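Local coordinates for possible thiamine biosynthesis enzyme (Candida albicans, PDB 2X7Q), which is of unknown function but has the periplasmic binding protein fold of the SsuA/TauA family and probably binds a small solute, at residues Val19-Glu24 with Ile46-Val51; Lys40-Ser45 with Ile219-Asp224; Gly72-Phe77 with Ser202-Thr207. The protein carries 1 engineered substitution. All coordinates share one frame; numbering follows the deposited sequence.

Contact 1: Val19-Glu24 with Ile46-Val51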
loop_
_atom_site.group_PDB
_atom_site.type_symbol
_atom_site.label_atom_id
_atom_site.label_comp_id
_atom_site.label_asym_id
_atom_site.label_seq_id
_atom_site.Cartn_x
_atom_site.Cartn_y
_atom_site.Cartn_z
ATOM N N VAL A 19 8.759 -12.341 -5.169
ATOM C CA VAL A 19 8.211 -11.007 -4.940
ATOM C C VAL A 19 6.717 -11.050 -4.623
ATOM O O VAL A 19 5.907 -11.495 -5.439
ATOM C CB VAL A 19 8.445 -10.095 -6.158
ATOM C CG1 VAL A 19 7.844 -8.721 -5.917
ATOM C CG2 VAL A 19 9.931 -9.988 -6.465
ATOM N N ALA A 20 6.360 -10.582 -3.430
ATOM C CA ALA A 20 4.962 -10.522 -3.013
ATOM C C ALA A 20 4.339 -9.190 -3.412
ATOM O O ALA A 20 4.899 -8.133 -3.131
ATOM C CB ALA A 20 4.843 -10.732 -1.521
ATOM N N TYR A 21 3.187 -9.248 -4.074
ATOM C CA TYR A 21 2.498 -8.043 -4.527
ATOM C C TYR A 21 0.998 -8.128 -4.258
ATOM O O TYR A 21 0.463 -9.204 -3.982
ATOM C CB TYR A 21 2.733 -7.830 -6.022
ATOM C CG TYR A 21 1.922 -8.760 -6.900
ATOM C CD1 TYR A 21 0.728 -8.339 -7.475
ATOM C CD2 TYR A 21 2.347 -10.056 -7.152
ATOM C CE1 TYR A 21 -0.016 -9.184 -8.279
ATOM C CE2 TYR A 21 1.613 -10.907 -7.953
ATOM C CZ TYR A 21 0.432 -10.468 -8.514
ATOM O OH TYR A 21 -0.298 -11.321 -9.310
ATOM N N ILE A 22 0.324 -6.988 -4.350
ATOM C CA ILE A 22 -1.122 -6.940 -4.181
ATOM C C ILE A 22 -1.797 -6.704 -5.527
ATOM O O ILE A 22 -1.522 -5.710 -6.195
ATOM C CB ILE A 22 -1.539 -5.837 -3.194
ATOM C CG1 ILE A 22 -0.795 -6.006 -1.868
ATOM C CG2 ILE A 22 -3.046 -5.855 -2.979
ATOM C CD1 ILE A 22 -1.059 -4.902 -0.874
ATOM N N PRO A 23 -2.684 -7.625 -5.930
ATOM C CA PRO A 23 -3.345 -7.571 -7.239
ATOM C C PRO A 23 -4.324 -6.405 -7.356
ATOM O O PRO A 23 -5.536 -6.597 -7.244
ATOM C CB PRO A 23 -4.101 -8.902 -7.306
ATOM C CG PRO A 23 -4.338 -9.271 -5.885
ATOM C CD PRO A 23 -3.127 -8.782 -5.135
ATOM N N GLU A 24 -3.794 -5.209 -7.584
ATOM C CA GLU A 24 -4.621 -4.028 -7.801
ATOM C C GLU A 24 -4.125 -3.250 -9.016
ATOM O O GLU A 24 -3.182 -3.669 -9.688
ATOM C CB GLU A 24 -4.622 -3.127 -6.562
ATOM C CG GLU A 24 -5.373 -3.701 -5.375
ATOM C CD GLU A 24 -5.410 -2.757 -4.195
ATOM O OE1 GLU A 24 -4.458 -1.974 -4.029
ATOM O OE2 GLU A 24 -6.385 -2.806 -3.418
ATOM N N ILE A 46 12.070 -14.156 -11.538
ATOM C CA ILE A 46 11.147 -13.660 -10.530
ATOM C C ILE A 46 9.915 -14.545 -10.372
ATOM O O ILE A 46 9.206 -14.811 -11.340
ATOM C CB ILE A 46 10.686 -12.221 -10.846
ATOM C CG1 ILE A 46 11.891 -11.321 -11.111
ATOM C CG2 ILE A 46 9.838 -11.671 -9.708
ATOM C CD1 ILE A 46 12.834 -11.189 -9.938
ATOM N N GLU A 47 9.672 -14.999 -9.146
ATOM C CA GLU A 47 8.456 -15.738 -8.828
ATOM C C GLU A 47 7.499 -14.844 -8.051
ATOM O O GLU A 47 7.689 -14.607 -6.857
ATOM C CB GLU A 47 8.779 -16.992 -8.016
ATOM C CG GLU A 47 7.544 -17.736 -7.528
ATOM C CD GLU A 47 7.883 -18.942 -6.675
ATOM O OE1 GLU A 47 9.015 -19.458 -6.794
ATOM O OE2 GLU A 47 7.017 -19.376 -5.886
ATOM N N PHE A 48 6.475 -14.344 -8.734
ATOM C CA PHE A 48 5.512 -13.444 -8.111
ATOM C C PHE A 48 4.526 -14.184 -7.216
ATOM O O PHE A 48 3.999 -15.234 -7.586
ATOM C CB PHE A 48 4.759 -12.637 -9.171
ATOM C CG PHE A 48 5.582 -11.548 -9.800
ATOM C CD1 PHE A 48 6.267 -11.770 -10.984
ATOM C CD2 PHE A 48 5.675 -10.302 -9.201
ATOM C CE1 PHE A 48 7.024 -10.766 -11.563
ATOM C CE2 PHE A 48 6.431 -9.295 -9.774
ATOM C CZ PHE A 48 7.107 -9.528 -10.955
ATOM N N VAL A 49 4.285 -13.624 -6.035
ATOM C CA VAL A 49 3.331 -14.187 -5.088
ATOM C C VAL A 49 2.181 -13.214 -4.851
ATOM O O VAL A 49 2.358 -12.168 -4.228
ATOM C CB VAL A 49 4.004 -14.519 -3.742
ATOM C CG1 VAL A 49 2.972 -15.008 -2.736
ATOM C CG2 VAL A 49 5.102 -15.556 -3.937
ATOM N N LYS A 50 1.000 -13.563 -5.350
ATOM C CA LYS A 50 -0.172 -12.708 -5.204
ATOM C C LYS A 50 -0.696 -12.707 -3.769
ATOM O O LYS A 50 -0.915 -13.763 -3.175
ATOM C CB LYS A 50 -1.280 -13.163 -6.157
ATOM C CG LYS A 50 -2.507 -12.263 -6.178
ATOM C CD LYS A 50 -3.671 -12.927 -6.896
ATOM C CE LYS A 50 -3.304 -13.323 -8.318
ATOM N NZ LYS A 50 -4.454 -13.983 -9.013
ATOM N N VAL A 51 -0.903 -11.511 -3.224
ATOM C CA VAL A 51 -1.436 -11.353 -1.877
ATOM C C VAL A 51 -2.650 -10.426 -1.892
ATOM O O VAL A 51 -2.509 -9.222 -1.706
ATOM C CB VAL A 51 -0.364 -10.794 -0.917
ATOM C CG1 VAL A 51 -0.915 -10.688 0.498
ATOM C CG2 VAL A 51 0.883 -11.672 -0.945
#
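Y21 and F48 form an offset edge-to-face pair: the edge of F48 is directed at the face of Y21, with the planes 83° apart and the centroids 5.9 Å from each other. From the opposite side of the Y21 ring plane, K50 CA makes an off-centre CH-pi contact, 4.2 Å from the centroid. One face of F48 carries I46 CG2 near the rim. Y21 has its CG between the backbone N and the carbonyl carbon (chi1 76°), and this swings the ring toward the neighbouring strand, until OH lies 3.7 Å from K50 CE. Further along, P23 CG meets K50 CG at 3.5 Å, the two side chains crossing at about a right angle.

Beneath these groups runs a parallel ladder: V19 N to E47 O, V49 N to V19 O (2.7 Å), Y21 N to V49 O, and V51 N to Y21 O (2.8 Å). It ties the outermost strand 46-50 to strand 17-21. V19, Y21, F48 and K50 share one face of the sheet. A20 and V49 are on the other; A20, with V51, rests on L58 of helix 55-63.

The chemistry is therefore divided: four backbone bonds set the parallel register, while the side chains across it meet through aromatic, CH-pi and aliphatic contacts, with no side-chain hydrogen bond between the segments.

Contact 2: Lys40-Ser45 with Ile219-Asp224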
loop_
_atom_site.group_PDB
_atom_site.type_symbol
_atom_site.label_atom_id
_atom_site.label_comp_id
_atom_site.label_asym_id
_atom_site.label_seq_id
_atom_site.Cartn_x
_atom_site.Cartn_y
_atom_site.Cartn_z
ATOM N N LYS A 40 13.766 -10.890 -17.304
ATOM C CA LYS A 40 14.723 -11.804 -17.920
ATOM C C LYS A 40 15.892 -11.050 -18.549
ATOM O O LYS A 40 17.023 -11.527 -18.544
ATOM C CB LYS A 40 14.029 -12.683 -18.963
ATOM C CG LYS A 40 13.329 -13.893 -18.376
ATOM C CD LYS A 40 11.889 -13.999 -18.847
ATOM C CE LYS A 40 11.223 -15.246 -18.274
ATOM N NZ LYS A 40 9.780 -15.320 -18.633
ATOM N N ALA A 41 15.610 -9.862 -19.075
ATOM C CA ALA A 41 16.635 -9.029 -19.691
ATOM C C ALA A 41 17.708 -8.646 -18.678
ATOM O O ALA A 41 18.859 -8.408 -19.039
ATOM C CB ALA A 41 16.012 -7.788 -20.303
ATOM N N HIS A 42 17.319 -8.584 -17.408
ATOM C CA HIS A 42 18.245 -8.250 -16.332
ATOM C C HIS A 42 18.801 -9.506 -15.670
ATOM O O HIS A 42 19.317 -9.452 -14.555
ATOM C CB HIS A 42 17.562 -7.361 -15.291
ATOM C CG HIS A 42 17.450 -5.924 -15.698
ATOM N ND1 HIS A 42 16.427 -5.452 -16.492
ATOM C CD2 HIS A 42 18.233 -4.856 -15.416
ATOM C CE1 HIS A 42 16.586 -4.153 -16.683
ATOM N NE2 HIS A 42 17.673 -3.768 -16.041
ATOM N N ASP A 43 18.698 -10.633 -16.368
ATOM C CA ASP A 43 19.207 -11.907 -15.866
ATOM C C ASP A 43 18.532 -12.295 -14.554
ATOM O O ASP A 43 19.172 -12.827 -13.647
ATOM C CB ASP A 43 20.726 -11.844 -15.678
ATOM C CG ASP A 43 21.454 -11.460 -16.947
ATOM O OD1 ASP A 43 21.308 -12.176 -17.957
ATOM O OD2 ASP A 43 22.170 -10.440 -16.939
ATOM N N LEU A 44 17.234 -12.029 -14.462
ATOM C CA LEU A 44 16.480 -12.292 -13.242
ATOM C C LEU A 44 15.474 -13.423 -13.431
ATOM O O LEU A 44 14.973 -13.643 -14.535
ATOM C CB LEU A 44 15.748 -11.028 -12.784
ATOM C CG LEU A 44 16.584 -9.810 -12.392
ATOM C CD1 LEU A 44 15.691 -8.590 -12.215
ATOM C CD2 LEU A 44 17.382 -10.080 -11.126
ATOM N N SER A 45 15.190 -14.140 -12.349
ATOM C CA SER A 45 14.130 -15.141 -12.338
ATOM C C SER A 45 13.167 -14.824 -11.202
ATOM O O SER A 45 13.415 -15.172 -10.047
ATOM C CB SER A 45 14.720 -16.543 -12.169
ATOM O OG SER A 45 15.446 -16.659 -10.952
ATOM N N ILE A 219 18.259 -7.742 -6.169
ATOM C CA ILE A 219 17.247 -6.761 -5.787
ATOM C C ILE A 219 17.413 -5.468 -6.586
ATOM O O ILE A 219 16.429 -4.865 -7.016
ATOM C CB ILE A 219 17.295 -6.446 -4.278
ATOM C CG1 ILE A 219 16.892 -7.675 -3.459
ATOM C CG2 ILE A 219 16.375 -5.283 -3.949
ATOM C CD1 ILE A 219 16.968 -7.463 -1.957
ATOM N N LYS A 220 18.662 -5.048 -6.786
ATOM C CA LYS A 220 18.950 -3.844 -7.564
ATOM C C LYS A 220 18.422 -3.978 -8.990
ATOM O O LYS A 220 17.730 -3.092 -9.497
ATOM C CB LYS A 220 20.455 -3.552 -7.591
ATOM C CG LYS A 220 20.845 -2.353 -8.458
ATOM C CD LYS A 220 22.359 -2.200 -8.544
ATOM C CE LYS A 220 22.749 -1.052 -9.477
ATOM N NZ LYS A 220 22.196 -1.251 -10.856
ATOM N N ASN A 221 18.764 -5.088 -9.638
ATOM C CA ASN A 221 18.300 -5.361 -10.994
ATOM C C ASN A 221 16.775 -5.413 -11.079
ATOM O O ASN A 221 16.182 -4.984 -12.069
ATOM C CB ASN A 221 18.904 -6.668 -11.519
ATOM C CG ASN A 221 20.353 -6.515 -11.928
ATOM O OD1 ASN A 221 20.656 -5.989 -12.999
ATOM N ND2 ASN A 221 21.258 -6.966 -11.070
ATOM N N PHE A 222 16.144 -5.952 -10.040
ATOM C CA PHE A 222 14.689 -5.998 -9.976
ATOM C C PHE A 222 14.112 -4.587 -9.985
ATOM O O PHE A 222 13.165 -4.301 -10.714
ATOM C CB PHE A 222 14.223 -6.748 -8.726
ATOM C CG PHE A 222 12.746 -6.641 -8.470
ATOM C CD1 PHE A 222 11.846 -7.419 -9.182
ATOM C CD2 PHE A 222 12.258 -5.766 -7.513
ATOM C CE1 PHE A 222 10.485 -7.321 -8.946
ATOM C CE2 PHE A 222 10.900 -5.665 -7.274
ATOM C CZ PHE A 222 10.013 -6.441 -7.991
ATOM N N ILE A 223 14.689 -3.711 -9.169
ATOM C CA ILE A 223 14.249 -2.322 -9.104
ATOM C C ILE A 223 14.430 -1.633 -10.452
ATOM O O ILE A 223 13.559 -0.884 -10.896
ATOM C CB ILE A 223 15.011 -1.539 -8.018
ATOM C CG1 ILE A 223 14.736 -2.139 -6.637
ATOM C CG2 ILE A 223 14.620 -0.073 -8.047
ATOM C CD1 ILE A 223 15.424 -1.408 -5.504
ATOM N N ASP A 224 15.560 -1.893 -11.101
ATOM C CA ASP A 224 15.825 -1.335 -12.423
ATOM C C ASP A 224 14.797 -1.836 -13.436
ATOM O O ASP A 224 14.360 -1.091 -14.308
ATOM C CB ASP A 224 17.240 -1.685 -12.887
ATOM C CG ASP A 224 18.308 -0.964 -12.091
ATOM O OD1 ASP A 224 17.968 -0.003 -11.374
ATOM O OD2 ASP A 224 19.491 -1.348 -12.191
#
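H42 and L44, the residues before and after D43, pack on segment 219-224 of helix 216-235. D43 is the C-prime residue of the Schellman motif that ends helix 38-41; its bonds, L44 N to Y39 O and D43 N to K40 O, turn the chain toward strand 46-50.

The apolar part belongs to L44. Its CD1 presses on the helix backbone, 3.4 Å from F222 N and 3.5 Å from N221 C, while CD2 lies 3.8 Å from N221 CB. F222 itself leans away toward L17, with CB alone of its side chain near L44.

The polar part involves no hydrogen bond between the segments. N221 O sits over one face of the H42 imidazole, offset toward the rim, and N221 OD1 lies at the ring edge, in its plane, 3.6 Å from H42 CD2. The amide and ring planes are 59° apart. Each is anchored nearby: H42 ND1 bonds to Y38 O, N221 ND2 to D217 O.

H42 NE2 packs against D224 CB at 3.8 Å, a van der Waals contact. Within the helix, D224 OD2 receives K220 NZ, one turn back, on its syn lone pair in a 3.0 Å salt bridge.

Contact 3: Gly72-Phe77 with Ser202-Thr207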
loop_
_atom_site.group_PDB
_atom_site.type_symbol
_atom_site.label_atom_id
_atom_site.label_comp_id
_atom_site.label_asym_id
_atom_site.label_seq_id
_atom_site.Cartn_x
_atom_site.Cartn_y
_atom_site.Cartn_z
ATOM N N GLY A 72 4.085 -2.914 -0.903
ATOM C CA GLY A 72 2.898 -2.596 -0.128
ATOM C C GLY A 72 2.781 -1.139 0.277
ATOM O O GLY A 72 3.581 -0.300 -0.138
ATOM N N LEU A 73 1.775 -0.837 1.091
ATOM C CA LEU A 73 1.527 0.533 1.529
ATOM C C LEU A 73 2.642 1.049 2.435
ATOM O O LEU A 73 3.195 0.305 3.244
ATOM C CB LEU A 73 0.170 0.642 2.231
ATOM C CG LEU A 73 -1.050 0.250 1.392
ATOM C CD1 LEU A 73 -2.326 0.324 2.218
ATOM C CD2 LEU A 73 -1.159 1.127 0.153
ATOM N N THR A 74 2.962 2.331 2.290
ATOM C CA THR A 74 4.052 2.950 3.034
ATOM C C THR A 74 3.866 2.868 4.546
ATOM O O THR A 74 4.751 2.393 5.253
ATOM C CB THR A 74 4.236 4.427 2.628
ATOM O OG1 THR A 74 4.516 4.509 1.224
ATOM C CG2 THR A 74 5.379 5.058 3.405
ATOM N N GLU A 75 2.720 3.327 5.041
ATOM C CA GLU A 75 2.486 3.387 6.482
ATOM C C GLU A 75 2.616 2.018 7.145
ATOM O O GLU A 75 3.031 1.920 8.297
ATOM C CB GLU A 75 1.120 4.008 6.799
ATOM C CG GLU A 75 -0.081 3.142 6.443
ATOM C CD GLU A 75 -0.518 3.307 5.004
ATOM O OE1 GLU A 75 0.144 4.062 4.264
ATOM O OE2 GLU A 75 -1.526 2.684 4.613
ATOM N N ALA A 76 2.264 0.967 6.412
ATOM C CA ALA A 76 2.330 -0.392 6.934
ATOM C C ALA A 76 3.755 -0.761 7.338
ATOM O O ALA A 76 3.982 -1.324 8.408
ATOM C CB ALA A 76 1.797 -1.379 5.906
ATOM N N PHE A 77 4.710 -0.450 6.468
ATOM C CA PHE A 77 6.108 -0.780 6.714
ATOM C C PHE A 77 6.755 0.187 7.701
ATOM O O PHE A 77 7.510 -0.227 8.579
ATOM C CB PHE A 77 6.894 -0.798 5.400
ATOM C CG PHE A 77 6.432 -1.851 4.430
ATOM C CD1 PHE A 77 6.781 -3.181 4.612
ATOM C CD2 PHE A 77 5.652 -1.514 3.334
ATOM C CE1 PHE A 77 6.360 -4.154 3.723
ATOM C CE2 PHE A 77 5.229 -2.481 2.440
ATOM C CZ PHE A 77 5.582 -3.802 2.635
ATOM N N SER A 202 2.256 6.689 -1.344
ATOM C CA SER A 202 1.436 5.543 -0.954
ATOM C C SER A 202 2.128 4.179 -0.965
ATOM O O SER A 202 1.814 3.321 -0.139
ATOM C CB SER A 202 0.160 5.493 -1.797
ATOM O OG SER A 202 0.454 5.499 -3.179
ATOM N N TRP A 203 3.061 3.971 -1.890
ATOM C CA TRP A 203 3.667 2.651 -2.053
ATOM C C TRP A 203 5.193 2.663 -1.994
ATOM O O TRP A 203 5.838 3.593 -2.479
ATOM C CB TRP A 203 3.192 2.017 -3.362
ATOM C CG TRP A 203 1.723 1.719 -3.375
ATOM C CD1 TRP A 203 0.708 2.609 -3.564
ATOM C CD2 TRP A 203 1.101 0.436 -3.191
ATOM N NE1 TRP A 203 -0.504 1.964 -3.510
ATOM C CE2 TRP A 203 -0.290 0.635 -3.282
ATOM C CE3 TRP A 203 1.593 -0.849 -2.958
ATOM C CZ2 TRP A 203 -1.199 -0.419 -3.147
ATOM C CZ3 TRP A 203 0.687 -1.889 -2.825
ATOM C CH2 TRP A 203 -0.691 -1.668 -2.920
ATOM N N VAL A 204 5.758 1.617 -1.398
ATOM C CA VAL A 204 7.205 1.480 -1.282
ATOM C C VAL A 204 7.631 0.040 -1.548
ATOM O O VAL A 204 6.812 -0.879 -1.501
ATOM C CB VAL A 204 7.705 1.886 0.116
ATOM C CG1 VAL A 204 7.427 3.355 0.382
ATOM C CG2 VAL A 204 7.064 1.010 1.183
ATOM N N VAL A 205 8.916 -0.147 -1.832
ATOM C CA VAL A 205 9.469 -1.481 -2.024
ATOM C C VAL A 205 10.243 -1.893 -0.775
ATOM O O VAL A 205 11.195 -1.222 -0.381
ATOM C CB VAL A 205 10.406 -1.535 -3.244
ATOM C CG1 VAL A 205 11.015 -2.922 -3.389
ATOM C CG2 VAL A 205 9.653 -1.143 -4.507
ATOM N N ALA A 206 9.827 -2.991 -0.149
ATOM C CA ALA A 206 10.460 -3.433 1.089
ATOM C C ALA A 206 11.088 -4.817 0.964
ATOM O O ALA A 206 10.720 -5.605 0.088
ATOM C CB ALA A 206 9.464 -3.401 2.239
ATOM N N THR A 207 12.034 -5.103 1.854
ATOM C CA THR A 207 12.703 -6.396 1.882
ATOM C C THR A 207 13.063 -6.763 3.317
ATOM O O THR A 207 12.847 -5.975 4.238
ATOM C CB THR A 207 13.981 -6.388 1.024
ATOM O OG1 THR A 207 14.511 -7.717 0.934
ATOM C CG2 THR A 207 15.027 -5.467 1.632
HETATM O O HOH W 1 0.017 4.441 1.603
#
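G72 and V204 face each other as an antiparallel hydrogen-bonded pair at the point where strand 69-73 passes straight into helix 74-82, within the mixed sheet of a periplasmic binding protein lobe. V204 N donates to G72 O at 3.2 Å, lying almost in line with the C=O; the return bond from G72 N to V204 O is weak. Beyond it, T74 N reaches S202 O at 2.9 Å from above the carbonyl plane, which ties the first turn of the helix to S202.

Two CH-pi contacts accompany the backbone bonds. L73 CD2 lies over the six-membered ring of W203, 3.9 Å from its centroid. A206 CB does the same to one face of F77, while V204 CG2 touches F77 CD2 and G72 CA sits at that ring's edge.

Further out, F26 meets the W203 ring, and I59 and L62 of helix 55-63 touch F77. T74 OG1, brought beside its own backbone N by chi1 -59°, bonds to S201 O. E75 OE1 accepts from W200 NE1 and also from a water that donates to S202 O as well, 2.7 Å from each oxygen.

All three contacts belong to one lobe, whose sheet has the strand order 2-1-3-5-4, the pattern of type II periplasmic binding proteins. Contact 1 lies at one edge of it; contact 3, about 14 Å away between centres, joins strand 69-73 to the antiparallel strand 203-208. They meet where W203 CH2 touches I22 CD1 at 3.8 Å. Contact 2, centred about 16 Å from contact 1, fastens helix 216-235 to the turn leading into strand 46-50, and F222 CE1 reaches V19 CG2 at 3.7 Å. Contact 3 is nested inside the loop that contact 2 closes; their centres are about 20 Å apart, and I219 CD1 lies 3.8 Å from T207 OG1. In relatives the solute binds between two lobes.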